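PhiH1 repressor-like protein (PDB 3B73) is of unknown function but, as a winged-helix relative of the phage PhiH1 repressor, probably binds DNA as a transcriptional regulator. Local coordinates at residues 8-13 with 51-56; 16-21 with 44-49; 20-25 with 31-36; 57-60 with 66-69. All coordinates share one frame; numbering follows the deposited sequence.

Contact 1. Residues 8-13 with 51-56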
loop_
_atom_site.group_PDB
_atom_site.type_symbol
_atom_site.label_atom_id
_atom_site.label_comp_id
_atom_site.label_asym_id
_atom_site.label_seq_id
_atom_site.Cartn_x
_atom_site.Cartn_y
_atom_site.Cartn_z
ATOM N N GLY B 8 -3.446 7.087 -5.229
ATOM C CA GLY B 8 -3.985 8.424 -5.076
ATOM C C GLY B 8 -3.646 8.986 -3.707
ATOM O O GLY B 8 -3.432 8.238 -2.752
ATOM N N SER B 9 -3.599 10.311 -3.615
ATOM C CA SER B 9 -3.177 10.989 -2.388
ATOM C C SER B 9 -4.169 10.792 -1.240
ATOM O O SER B 9 -3.833 11.005 -0.077
ATOM C CB SER B 9 -2.899 12.490 -2.656
ATOM O OG SER B 9 -4.043 13.177 -3.146
ATOM N N TRP B 10 -5.388 10.373 -1.573
ATOM C CA TRP B 10 -6.431 10.118 -0.581
ATOM C C TRP B 10 -6.377 8.694 -0.000
ATOM O O TRP B 10 -7.183 8.351 0.853
ATOM C CB TRP B 10 -7.798 10.308 -1.222
ATOM C CG TRP B 10 -7.953 9.465 -2.452
ATOM C CD1 TRP B 10 -7.620 9.809 -3.731
ATOM C CD2 TRP B 10 -8.457 8.127 -2.512
ATOM N NE1 TRP B 10 -7.870 8.758 -4.584
ATOM C CE2 TRP B 10 -8.392 7.717 -3.863
ATOM C CE3 TRP B 10 -8.962 7.225 -1.549
ATOM C CZ2 TRP B 10 -8.817 6.449 -4.287
ATOM C CZ3 TRP B 10 -9.387 5.952 -1.978
ATOM C CH2 TRP B 10 -9.301 5.579 -3.332
HETATM N N MSE B 11 -5.444 7.868 -0.461
HETATM C CA MSE B 11 -5.443 6.469 -0.040
HETATM C C MSE B 11 -4.641 6.245 1.226
HETATM O O MSE B 11 -3.751 7.021 1.559
HETATM C CB MSE B 11 -4.940 5.542 -1.155
HETATM C CG MSE B 11 -5.799 5.529 -2.392
HETATM SE SE MSE B 11 -5.057 4.298 -3.709
HETATM C CE MSE B 11 -5.552 2.681 -2.860
ATOM N N THR B 12 -4.986 5.171 1.932
ATOM C CA THR B 12 -4.218 4.688 3.064
ATOM C C THR B 12 -3.698 3.315 2.698
ATOM O O THR B 12 -4.098 2.718 1.701
ATOM C CB THR B 12 -5.104 4.518 4.320
ATOM O OG1 THR B 12 -6.068 3.476 4.091
ATOM C CG2 THR B 12 -5.835 5.826 4.633
ATOM N N ILE B 13 -2.833 2.775 3.521
ATOM C CA ILE B 13 -2.241 1.497 3.160
ATOM C C ILE B 13 -3.295 0.391 3.228
ATOM O O ILE B 13 -3.196 -0.611 2.519
ATOM C CB ILE B 13 -0.990 1.197 4.021
ATOM C CG1 ILE B 13 -0.215 0.018 3.432
ATOM C CG2 ILE B 13 -1.387 0.978 5.462
ATOM C CD1 ILE B 13 1.163 -0.100 3.905
ATOM N N LYS B 51 -16.404 2.626 1.966
ATOM C CA LYS B 51 -17.218 3.704 1.405
ATOM C C LYS B 51 -16.346 4.547 0.479
ATOM O O LYS B 51 -16.778 4.944 -0.612
ATOM C CB LYS B 51 -17.838 4.555 2.523
ATOM C CG LYS B 51 -19.181 5.202 2.175
ATOM C CD LYS B 51 -18.996 6.579 1.550
ATOM C CE LYS B 51 -20.326 7.306 1.351
ATOM N NZ LYS B 51 -20.113 8.689 0.811
ATOM N N LYS B 52 -15.102 4.776 0.901
ATOM C CA LYS B 52 -14.177 5.611 0.134
ATOM C C LYS B 52 -13.780 4.943 -1.187
ATOM O O LYS B 52 -13.832 5.559 -2.246
ATOM C CB LYS B 52 -12.927 5.898 0.955
ATOM C CG LYS B 52 -12.179 7.164 0.550
ATOM C CD LYS B 52 -12.759 8.361 1.267
ATOM C CE LYS B 52 -11.935 9.601 1.045
ATOM N NZ LYS B 52 -12.742 10.805 1.380
ATOM N N LEU B 53 -13.395 3.674 -1.114
ATOM C CA LEU B 53 -13.051 2.919 -2.305
ATOM C C LEU B 53 -14.210 2.890 -3.299
ATOM O O LEU B 53 -13.986 2.967 -4.513
ATOM C CB LEU B 53 -12.585 1.504 -1.924
ATOM C CG LEU B 53 -11.231 1.545 -1.201
ATOM C CD1 LEU B 53 -10.996 0.335 -0.294
ATOM C CD2 LEU B 53 -10.104 1.767 -2.192
ATOM N N ALA B 54 -15.442 2.797 -2.789
ATOM C CA ALA B 54 -16.621 2.771 -3.658
ATOM C C ALA B 54 -16.847 4.130 -4.313
ATOM O O ALA B 54 -17.217 4.210 -5.495
ATOM C CB ALA B 54 -17.866 2.318 -2.896
ATOM N N ASP B 55 -16.607 5.198 -3.553
ATOM C CA ASP B 55 -16.718 6.555 -4.095
ATOM C C ASP B 55 -15.773 6.726 -5.249
ATOM O O ASP B 55 -16.085 7.438 -6.208
ATOM C CB ASP B 55 -16.416 7.601 -3.017
ATOM C CG ASP B 55 -17.484 7.633 -1.917
ATOM O OD1 ASP B 55 -18.581 7.078 -2.142
ATOM O OD2 ASP B 55 -17.232 8.220 -0.839
ATOM N N HIS B 56 -14.612 6.078 -5.150
ATOM C CA HIS B 56 -13.591 6.182 -6.189
ATOM C C HIS B 56 -13.709 5.064 -7.219
ATOM O O HIS B 56 -12.816 4.866 -8.035
ATOM C CB HIS B 56 -12.200 6.226 -5.564
ATOM C CG HIS B 56 -11.947 7.473 -4.781
ATOM N ND1 HIS B 56 -11.289 8.563 -5.313
ATOM C CD2 HIS B 56 -12.283 7.819 -3.516
ATOM C CE1 HIS B 56 -11.223 9.520 -4.405
ATOM N NE2 HIS B 56 -11.813 9.094 -3.304
#

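Contact 2. Residues 16-21 with 44-49. With SO4 (sulfate ion), chain D.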
loop_
_atom_site.group_PDB
_atom_site.type_symbol
_atom_site.label_atom_id
_atom_site.label_comp_id
_atom_site.label_asym_id
_atom_site.label_seq_id
_atom_site.Cartn_x
_atom_site.Cartn_y
_atom_site.Cartn_z
ATOM N N ASP B 16 -5.104 -0.760 0.013
ATOM C CA ASP B 16 -4.493 -1.765 -0.858
ATOM C C ASP B 16 -4.822 -3.132 -0.291
ATOM O O ASP B 16 -5.175 -4.057 -1.034
ATOM C CB ASP B 16 -2.961 -1.597 -0.957
ATOM C CG ASP B 16 -2.534 -0.656 -2.092
ATOM O OD1 ASP B 16 -3.373 0.094 -2.627
ATOM O OD2 ASP B 16 -1.341 -0.640 -2.436
ATOM N N ARG B 17 -4.737 -3.244 1.031
ATOM C CA ARG B 17 -5.050 -4.503 1.700
ATOM C C ARG B 17 -6.485 -4.900 1.443
ATOM O O ARG B 17 -6.765 -6.026 1.034
ATOM C CB ARG B 17 -4.802 -4.420 3.206
ATOM C CG ARG B 17 -3.364 -4.158 3.563
ATOM C CD ARG B 17 -2.427 -5.189 2.951
ATOM N NE ARG B 17 -1.108 -4.606 2.973
ATOM C CZ ARG B 17 -0.471 -4.158 1.902
ATOM N NH1 ARG B 17 -0.985 -4.305 0.694
ATOM N NH2 ARG B 17 0.704 -3.588 2.051
ATOM N N ILE B 18 -7.407 -3.968 1.654
ATOM C CA ILE B 18 -8.799 -4.290 1.404
ATOM C C ILE B 18 -8.996 -4.689 -0.050
ATOM O O ILE B 18 -9.655 -5.680 -0.326
ATOM C CB ILE B 18 -9.708 -3.128 1.748
ATOM C CG1 ILE B 18 -9.665 -2.885 3.259
ATOM C CG2 ILE B 18 -11.110 -3.399 1.227
ATOM C CD1 ILE B 18 -10.153 -1.556 3.643
ATOM N N LEU B 19 -8.430 -3.928 -0.985
ATOM C CA LEU B 19 -8.604 -4.289 -2.392
ATOM C C LEU B 19 -8.060 -5.690 -2.686
ATOM O O LEU B 19 -8.692 -6.471 -3.387
ATOM C CB LEU B 19 -7.967 -3.260 -3.326
ATOM C CG LEU B 19 -8.771 -1.981 -3.496
ATOM C CD1 LEU B 19 -7.911 -0.942 -4.161
ATOM C CD2 LEU B 19 -10.074 -2.234 -4.293
ATOM N N GLU B 20 -6.895 -6.002 -2.127
ATOM C CA GLU B 20 -6.232 -7.291 -2.340
ATOM C C GLU B 20 -7.073 -8.438 -1.783
ATOM O O GLU B 20 -7.181 -9.502 -2.390
ATOM C CB GLU B 20 -4.831 -7.291 -1.704
ATOM C CG GLU B 20 -3.845 -6.392 -2.462
ATOM C CD GLU B 20 -2.609 -6.010 -1.653
ATOM O OE1 GLU B 20 -1.721 -5.363 -2.243
ATOM O OE2 GLU B 20 -2.512 -6.342 -0.443
ATOM N N ILE B 21 -7.691 -8.207 -0.636
ATOM C CA ILE B 21 -8.492 -9.240 -0.008
ATOM C C ILE B 21 -9.765 -9.477 -0.797
ATOM O O ILE B 21 -10.153 -10.617 -1.047
ATOM C CB ILE B 21 -8.816 -8.898 1.456
ATOM C CG1 ILE B 21 -7.590 -9.183 2.333
ATOM C CG2 ILE B 21 -10.005 -9.715 1.938
ATOM C CD1 ILE B 21 -7.603 -8.432 3.682
ATOM N N SER B 44 -15.246 -0.136 12.039
ATOM C CA SER B 44 -15.797 1.135 11.565
ATOM C C SER B 44 -14.846 1.793 10.559
ATOM O O SER B 44 -15.283 2.445 9.600
ATOM C CB SER B 44 -16.120 2.077 12.734
ATOM O OG SER B 44 -14.985 2.276 13.559
ATOM N N SER B 45 -13.541 1.624 10.771
ATOM C CA SER B 45 -12.565 2.194 9.848
ATOM C C SER B 45 -12.662 1.482 8.516
ATOM O O SER B 45 -12.640 2.117 7.459
ATOM C CB SER B 45 -11.147 2.068 10.392
ATOM O OG SER B 45 -10.989 2.896 11.518
ATOM N N VAL B 46 -12.769 0.156 8.579
ATOM C CA VAL B 46 -12.953 -0.634 7.373
ATOM C C VAL B 46 -14.162 -0.129 6.616
ATOM O O VAL B 46 -14.088 0.072 5.403
ATOM C CB VAL B 46 -13.116 -2.135 7.678
ATOM C CG1 VAL B 46 -13.444 -2.914 6.378
ATOM C CG2 VAL B 46 -11.862 -2.663 8.353
ATOM N N SER B 47 -15.283 0.057 7.317
ATOM C CA SER B 47 -16.479 0.614 6.674
ATOM C C SER B 47 -16.200 1.944 5.987
ATOM O O SER B 47 -16.665 2.189 4.861
ATOM C CB SER B 47 -17.624 0.786 7.675
ATOM O OG SER B 47 -18.199 -0.471 7.973
ATOM N N ARG B 48 -15.457 2.808 6.673
ATOM C CA ARG B 48 -15.065 4.096 6.101
ATOM C C ARG B 48 -14.239 3.932 4.822
ATOM O O ARG B 48 -14.528 4.573 3.814
ATOM C CB ARG B 48 -14.298 4.926 7.131
ATOM C CG ARG B 48 -15.190 5.887 7.890
ATOM C CD ARG B 48 -14.442 6.619 9.002
ATOM N NE ARG B 48 -14.568 5.936 10.288
ATOM C CZ ARG B 48 -13.537 5.544 11.029
ATOM N NH1 ARG B 48 -12.301 5.782 10.609
ATOM N NH2 ARG B 48 -13.742 4.927 12.191
ATOM N N ARG B 49 -13.231 3.063 4.862
ATOM C CA ARG B 49 -12.409 2.799 3.685
ATOM C C ARG B 49 -13.223 2.157 2.571
ATOM O O ARG B 49 -13.056 2.499 1.389
ATOM C CB ARG B 49 -11.204 1.921 4.032
ATOM C CG ARG B 49 -10.263 2.550 5.038
ATOM C CD ARG B 49 -10.130 4.050 4.870
ATOM N NE ARG B 49 -9.606 4.472 3.567
ATOM C CZ ARG B 49 -9.378 5.744 3.258
ATOM N NH1 ARG B 49 -9.636 6.684 4.156
ATOM N NH2 ARG B 49 -8.903 6.093 2.065
HETATM S S SO4 D . -8.137 1.974 14.110
HETATM O O1 SO4 D . -7.066 2.566 13.312
HETATM O O2 SO4 D . -8.609 2.943 15.111
HETATM O O3 SO4 D . -9.248 1.631 13.220
HETATM O O4 SO4 D . -7.604 0.771 14.763
#

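Contact 3. Residues 20-25 with 31-36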
loop_
_atom_site.group_PDB
_atom_site.type_symbol
_atom_site.label_atom_id
_atom_site.label_comp_id
_atom_site.label_asym_id
_atom_site.label_seq_id
_atom_site.Cartn_x
_atom_site.Cartn_y
_atom_site.Cartn_z
ATOM N N GLU B 20 -6.895 -6.002 -2.127
ATOM C CA GLU B 20 -6.232 -7.291 -2.340
ATOM C C GLU B 20 -7.073 -8.438 -1.783
ATOM O O GLU B 20 -7.181 -9.502 -2.390
ATOM C CB GLU B 20 -4.831 -7.291 -1.704
ATOM C CG GLU B 20 -3.845 -6.392 -2.462
ATOM C CD GLU B 20 -2.609 -6.010 -1.653
ATOM O OE1 GLU B 20 -1.721 -5.363 -2.243
ATOM O OE2 GLU B 20 -2.512 -6.342 -0.443
ATOM N N ILE B 21 -7.691 -8.207 -0.636
ATOM C CA ILE B 21 -8.492 -9.240 -0.008
ATOM C C ILE B 21 -9.765 -9.477 -0.797
ATOM O O ILE B 21 -10.153 -10.617 -1.047
ATOM C CB ILE B 21 -8.816 -8.898 1.456
ATOM C CG1 ILE B 21 -7.590 -9.183 2.333
ATOM C CG2 ILE B 21 -10.005 -9.715 1.938
ATOM C CD1 ILE B 21 -7.603 -8.432 3.682
ATOM N N ILE B 22 -10.420 -8.407 -1.206
ATOM C CA ILE B 22 -11.641 -8.574 -1.968
ATOM C C ILE B 22 -11.331 -9.194 -3.343
ATOM O O ILE B 22 -12.082 -10.019 -3.834
ATOM C CB ILE B 22 -12.394 -7.246 -2.094
ATOM C CG1 ILE B 22 -12.914 -6.830 -0.711
ATOM C CG2 ILE B 22 -13.536 -7.365 -3.111
ATOM C CD1 ILE B 22 -13.706 -5.538 -0.727
ATOM N N HIS B 23 -10.206 -8.821 -3.946
ATOM C CA HIS B 23 -9.834 -9.387 -5.237
ATOM C C HIS B 23 -9.723 -10.907 -5.123
ATOM O O HIS B 23 -10.215 -11.639 -5.977
ATOM C CB HIS B 23 -8.520 -8.802 -5.750
ATOM C CG HIS B 23 -7.897 -9.584 -6.872
ATOM N ND1 HIS B 23 -8.321 -9.484 -8.180
ATOM C CD2 HIS B 23 -6.875 -10.475 -6.877
ATOM C CE1 HIS B 23 -7.587 -10.274 -8.944
ATOM N NE2 HIS B 23 -6.703 -10.889 -8.176
ATOM N N GLU B 24 -9.096 -11.377 -4.056
ATOM C CA GLU B 24 -8.875 -12.805 -3.912
ATOM C C GLU B 24 -10.110 -13.564 -3.418
ATOM O O GLU B 24 -10.324 -14.696 -3.817
ATOM C CB GLU B 24 -7.668 -13.091 -3.006
ATOM C CG GLU B 24 -7.985 -13.104 -1.515
ATOM C CD GLU B 24 -6.865 -13.695 -0.662
ATOM O OE1 GLU B 24 -5.683 -13.340 -0.875
ATOM O OE2 GLU B 24 -7.173 -14.511 0.233
ATOM N N GLU B 25 -10.915 -12.945 -2.558
ATOM C CA GLU B 25 -12.087 -13.606 -1.972
ATOM C C GLU B 25 -13.343 -13.447 -2.819
ATOM O O GLU B 25 -14.292 -14.215 -2.677
ATOM C CB GLU B 25 -12.382 -13.056 -0.571
ATOM C CG GLU B 25 -11.321 -13.346 0.490
ATOM C CD GLU B 25 -11.158 -14.823 0.779
ATOM O OE1 GLU B 25 -12.153 -15.572 0.655
ATOM O OE2 GLU B 25 -10.032 -15.231 1.131
ATOM N N LYS B 31 -17.296 -6.711 8.804
ATOM C CA LYS B 31 -17.038 -7.704 9.846
ATOM C C LYS B 31 -15.988 -8.726 9.397
ATOM O O LYS B 31 -15.011 -8.963 10.100
ATOM C CB LYS B 31 -18.335 -8.397 10.306
ATOM C CG LYS B 31 -18.211 -9.146 11.646
ATOM C CD LYS B 31 -19.575 -9.619 12.172
ATOM C CE LYS B 31 -20.548 -8.452 12.383
ATOM N NZ LYS B 31 -21.963 -8.895 12.613
ATOM N N GLU B 32 -16.166 -9.327 8.225
ATOM C CA GLU B 32 -15.196 -10.334 7.800
ATOM C C GLU B 32 -13.805 -9.764 7.412
ATOM O O GLU B 32 -12.787 -10.447 7.546
ATOM C CB GLU B 32 -15.790 -11.257 6.720
ATOM C CG GLU B 32 -16.013 -10.625 5.363
ATOM C CD GLU B 32 -14.731 -10.537 4.549
ATOM O OE1 GLU B 32 -13.735 -11.216 4.907
ATOM O OE2 GLU B 32 -14.723 -9.785 3.550
ATOM N N LEU B 33 -13.752 -8.515 6.949
ATOM C CA LEU B 33 -12.460 -7.900 6.636
ATOM C C LEU B 33 -11.693 -7.615 7.916
ATOM O O LEU B 33 -10.477 -7.850 7.996
ATOM C CB LEU B 33 -12.651 -6.616 5.835
ATOM C CG LEU B 33 -12.891 -6.847 4.342
ATOM C CD1 LEU B 33 -13.428 -5.575 3.710
ATOM C CD2 LEU B 33 -11.596 -7.317 3.655
ATOM N N GLU B 34 -12.426 -7.096 8.903
ATOM C CA GLU B 34 -11.929 -6.848 10.260
ATOM C C GLU B 34 -11.197 -8.068 10.842
ATOM O O GLU B 34 -10.149 -7.954 11.492
ATOM C CB GLU B 34 -13.117 -6.457 11.157
ATOM C CG GLU B 34 -12.812 -6.430 12.628
ATOM C CD GLU B 34 -11.662 -5.513 12.927
ATOM O OE1 GLU B 34 -11.557 -4.478 12.236
ATOM O OE2 GLU B 34 -10.861 -5.828 13.833
ATOM N N ASP B 35 -11.743 -9.246 10.581
ATOM C CA ASP B 35 -11.226 -10.471 11.181
ATOM C C ASP B 35 -9.951 -11.002 10.530
ATOM O O ASP B 35 -9.350 -11.941 11.038
ATOM C CB ASP B 35 -12.313 -11.553 11.195
ATOM C CG ASP B 35 -13.494 -11.175 12.073
ATOM O OD1 ASP B 35 -13.270 -10.495 13.099
ATOM O OD2 ASP B 35 -14.642 -11.549 11.738
ATOM N N ARG B 36 -9.542 -10.412 9.409
ATOM C CA ARG B 36 -8.294 -10.798 8.754
ATOM C C ARG B 36 -7.066 -10.346 9.560
ATOM O O ARG B 36 -7.087 -9.288 10.198
ATOM C CB ARG B 36 -8.251 -10.191 7.359
ATOM C CG ARG B 36 -9.183 -10.853 6.389
ATOM C CD ARG B 36 -8.616 -12.201 6.033
ATOM N NE ARG B 36 -8.714 -12.442 4.597
ATOM C CZ ARG B 36 -7.687 -12.786 3.826
ATOM N NH1 ARG B 36 -7.859 -12.984 2.523
ATOM N NH2 ARG B 36 -6.488 -12.955 4.361
#

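Contact 4. Residues 57-60 with 66-69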
loop_
_atom_site.group_PDB
_atom_site.type_symbol
_atom_site.label_atom_id
_atom_site.label_comp_id
_atom_site.label_asym_id
_atom_site.label_seq_id
_atom_site.Cartn_x
_atom_site.Cartn_y
_atom_site.Cartn_z
ATOM N N ASP B 57 -14.824 4.343 -7.166
ATOM C CA ASP B 57 -15.149 3.316 -8.150
ATOM C C ASP B 57 -14.097 2.214 -8.256
ATOM O O ASP B 57 -13.960 1.589 -9.291
ATOM C CB ASP B 57 -15.414 3.949 -9.522
ATOM C CG ASP B 57 -16.884 4.294 -9.734
ATOM O OD1 ASP B 57 -17.499 4.969 -8.873
ATOM O OD2 ASP B 57 -17.428 3.876 -10.777
ATOM N N LEU B 58 -13.376 1.968 -7.171
ATOM C CA LEU B 58 -12.478 0.833 -7.088
ATOM C C LEU B 58 -13.222 -0.371 -6.527
ATOM O O LEU B 58 -12.818 -1.525 -6.729
ATOM C CB LEU B 58 -11.291 1.190 -6.211
ATOM C CG LEU B 58 -10.504 2.368 -6.782
ATOM C CD1 LEU B 58 -9.174 2.566 -6.042
ATOM C CD2 LEU B 58 -10.260 2.187 -8.287
ATOM N N LEU B 59 -14.306 -0.080 -5.809
ATOM C CA LEU B 59 -15.244 -1.084 -5.341
ATOM C C LEU B 59 -16.640 -0.638 -5.751
ATOM O O LEU B 59 -16.828 0.504 -6.144
ATOM C CB LEU B 59 -15.194 -1.216 -3.827
ATOM C CG LEU B 59 -13.927 -1.820 -3.223
ATOM C CD1 LEU B 59 -14.056 -1.889 -1.713
ATOM C CD2 LEU B 59 -13.618 -3.210 -3.804
ATOM N N GLN B 60 -17.607 -1.549 -5.680
ATOM C CA GLN B 60 -19.018 -1.178 -5.781
ATOM C C GLN B 60 -19.845 -1.907 -4.733
ATOM O O GLN B 60 -19.624 -3.089 -4.469
ATOM C CB GLN B 60 -19.584 -1.431 -7.178
ATOM C CG GLN B 60 -19.578 -2.876 -7.632
ATOM C CD GLN B 60 -20.092 -3.015 -9.051
ATOM O OE1 GLN B 60 -19.351 -3.409 -9.964
ATOM N NE2 GLN B 60 -21.366 -2.668 -9.250
ATOM N N VAL B 66 -22.489 -5.814 1.099
ATOM C CA VAL B 66 -21.409 -6.497 0.427
ATOM C C VAL B 66 -20.759 -5.529 -0.571
ATOM O O VAL B 66 -21.444 -4.756 -1.256
ATOM C CB VAL B 66 -21.878 -7.810 -0.246
ATOM C CG1 VAL B 66 -20.817 -8.331 -1.199
ATOM C CG2 VAL B 66 -22.203 -8.873 0.817
ATOM N N TYR B 67 -19.431 -5.540 -0.605
ATOM C CA TYR B 67 -18.673 -4.784 -1.594
ATOM C C TYR B 67 -17.903 -5.763 -2.491
ATOM O O TYR B 67 -17.508 -6.855 -2.062
ATOM C CB TYR B 67 -17.708 -3.801 -0.922
ATOM C CG TYR B 67 -18.354 -2.600 -0.281
ATOM C CD1 TYR B 67 -18.353 -1.360 -0.931
ATOM C CD2 TYR B 67 -18.939 -2.684 0.986
ATOM C CE1 TYR B 67 -18.947 -0.240 -0.345
ATOM C CE2 TYR B 67 -19.536 -1.559 1.585
ATOM C CZ TYR B 67 -19.533 -0.342 0.908
ATOM O OH TYR B 67 -20.108 0.779 1.471
ATOM N N VAL B 68 -17.696 -5.353 -3.736
ATOM C CA VAL B 68 -17.085 -6.197 -4.740
ATOM C C VAL B 68 -16.155 -5.314 -5.588
ATOM O O VAL B 68 -16.423 -4.118 -5.764
ATOM C CB VAL B 68 -18.200 -6.861 -5.602
ATOM C CG1 VAL B 68 -17.853 -6.836 -7.077
ATOM C CG2 VAL B 68 -18.497 -8.277 -5.115
ATOM N N ILE B 69 -15.073 -5.877 -6.118
ATOM C CA ILE B 69 -14.114 -5.060 -6.887
ATOM C C ILE B 69 -14.644 -4.665 -8.281
ATOM O O ILE B 69 -15.491 -5.357 -8.837
ATOM C CB ILE B 69 -12.711 -5.756 -6.973
ATOM C CG1 ILE B 69 -11.642 -4.758 -7.411
ATOM C CG2 ILE B 69 -12.729 -6.995 -7.908
ATOM C CD1 ILE B 69 -10.219 -5.080 -6.916
#

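Contact 1. Residues 8-13 with 51-56
W10 and H56 lie flat against each other in a face-to-face stack. The imidazole covers the indole, with the centroid of the six-membered ring of W10 3.5 Å from that of H56. The two planes are only 11° from parallel. The closest atoms are W10 CZ2 and H56 CG, 3.3 Å apart. H56 CE1 reaches over the shared bond of the indole, 3.4 Å from W10 CE2. The W10 ring is held from its other face too, where CG of the selenomethionine M11 lies near the rim. The indole is therefore sandwiched between an imidazole and an aliphatic chain. M11 also packs against I13 of the second subunit.

W10 takes a chi1 of 55°, which tucks CG in between its own backbone N and C and swings the indole toward the end of the helix. K52 passes beside the indole, running the other way, its CG 3.8 Å from W10 CE3. L53 meets the ring at its edge, with CD2 4.1 Å from W10 CH2.

W10 NE1 and H56 ND1 find partners outside the stack. W10 NE1 is hydrogen-bonded to the carbonyl of A83, and H56 ND1 has a weak bond to E86. The bond to A83 helps fix the turn of the indole; the weak one to E86 can do less for H56.

The loop before helix 13-25 is thus fixed to the C-terminal end of helix 43-55. L53 carries the packing on to D15 and I18 of helix 13-25 and to L59 of strand 59-62.

Contact 2. Residues 16-21 with 44-49
S45 OG donates a hydrogen bond of 2.7 Å to O3 of a sulfate ion. The same hydroxyl is hydrogen-bonded to S42 OG and receives a weak bond from R48 NH1, 3.3 Å from S45 OG. The backbone N of S42 also binds the sulfate, which probably came from the crystallisation liquor. The guanidinium of R48 lies over its own helix, with S44 O and S45 CA against one face.

Between the two helices the contact is apolar. I18 points toward helix 43-55 and meets R49 with its CD1, 3.7 Å from R49 CB. The two side chains stand nearly perpendicular. Chi1 of I18 is -66°, with CG1 anti to the carbonyl carbon, and this turns the CG1 branch, and with it CD1, to R49. I18 CD1 also reaches V46 CG1 at 4.5 Å. R49 gives only the base of its chain here. It bends at chi2 and chi3, and its guanidinium turns off to a salt bridge with D15 and a bond to the carbonyl of W10.

Helix 13-25 here packs against helix 43-55, the probable recognition helix of a winged helix-turn-helix domain. A sulfate at its N-terminal end is consistent with a site that could meet a DNA phosphate.

Contact 3. Residues 20-25 with 31-36
I21 and R36 run antiparallel, side by side, and the isoleucine lies over one face of the guanidinium. I21 CG1 is 3.8 Å from R36 NH1, while I21 CD1 runs beside the R36 chain, 4.0 Å from R36 CG. The other branch turns to L33, where I21 CG2 and L33 CD2 stand 3.4 Å apart, a tight carbon contact. I22 follows with a looser touch, its CD1 4.4 Å from L33 CD1.

E24 comes next and meets R36 head-on. Its chi1 of 85° puts CG on the side of CA away from the hydrogen, and the chain then runs extended. E24 OE2 meets the guanidinium at its edge, 2.8 Å from R36 NH1. This salt bridge includes a weak hydrogen bond, with an angle of only 125° at the proton. The carboxylate and guanidinium planes are 54° apart. E25 bends at chi2 and brings its own OE2 to 3.4 Å from R36 NH1, a longer salt bridge.

R36 NH1 thus serves two carboxylates, while NH2 forms a salt bridge with E38. L33 also packs on V46 and L50 of helix 43-55. The two acceptors E24 OE2 and E25 OE2 are close together. R36 probably offsets the repulsion of the two carboxylates, and its chain lies along I21, which lets one arginine serve both the apolar and the charged part.

Contact 4. Residues 57-60 with 66-69
The wing of the winged-helix fold is a beta hairpin, and this contact pairs its two antiparallel strands, 59-62 and 66-69. L59 pairs with I69 at a non-hydrogen-bonded position, and their side chains diverge. Q60 and V68 form a hydrogen-bonded pair. Q60 N donates a hydrogen bond to V68 O at 2.8 Å, and V68 N returns a bond to Q60 O at 3.1 Å. The first is nearly straight, with an angle of 159° at the proton. L59 CA adds a CA-H...O contact to V68 O at 3.3 Å.

Helix 43-55 ends just before the hairpin in a Schellman motif, with D57 at positive phi. The side chains of Q60 and V68 share one face of the sheet. L59 and Y67 turn instead to helix 43-55, where both pack on L50. The leucine lies crosswise to the tyrosine, with L59 CD1 4.2 Å from Y67 CB. L59 also packs on L19 and I22 of helix 13-25. Its other methyl, L59 CD2, passes 3.6 Å from I69 CA. I69 has its CG1 anti to the backbone N, chi1 -164°, and this branch rests with I69 CG1 3.5 Å from L58 O.

Overall arrangement
The four contacts build one compact winged-helix domain. Contacts 2 and 3 both start from helix 13-25 and share E20 and I21; contact 3 joins that helix to helix 30-34. Their centres are about 8 Å apart. Contacts 1 and 2 both use helix 43-55, with centres about 9 Å apart. Along the chain, contact 1 encloses contacts 2 and 3, and contact 4 follows all three. Contact 4 touches each of the others through L19, I22, L53 and A54, so the hairpin packs on both long helices. Contacts 1 and 3 are farthest apart, about 16 Å between centres. The second subunit packs beside contacts 1, 2 and 3, while contact 4 has no touch from it.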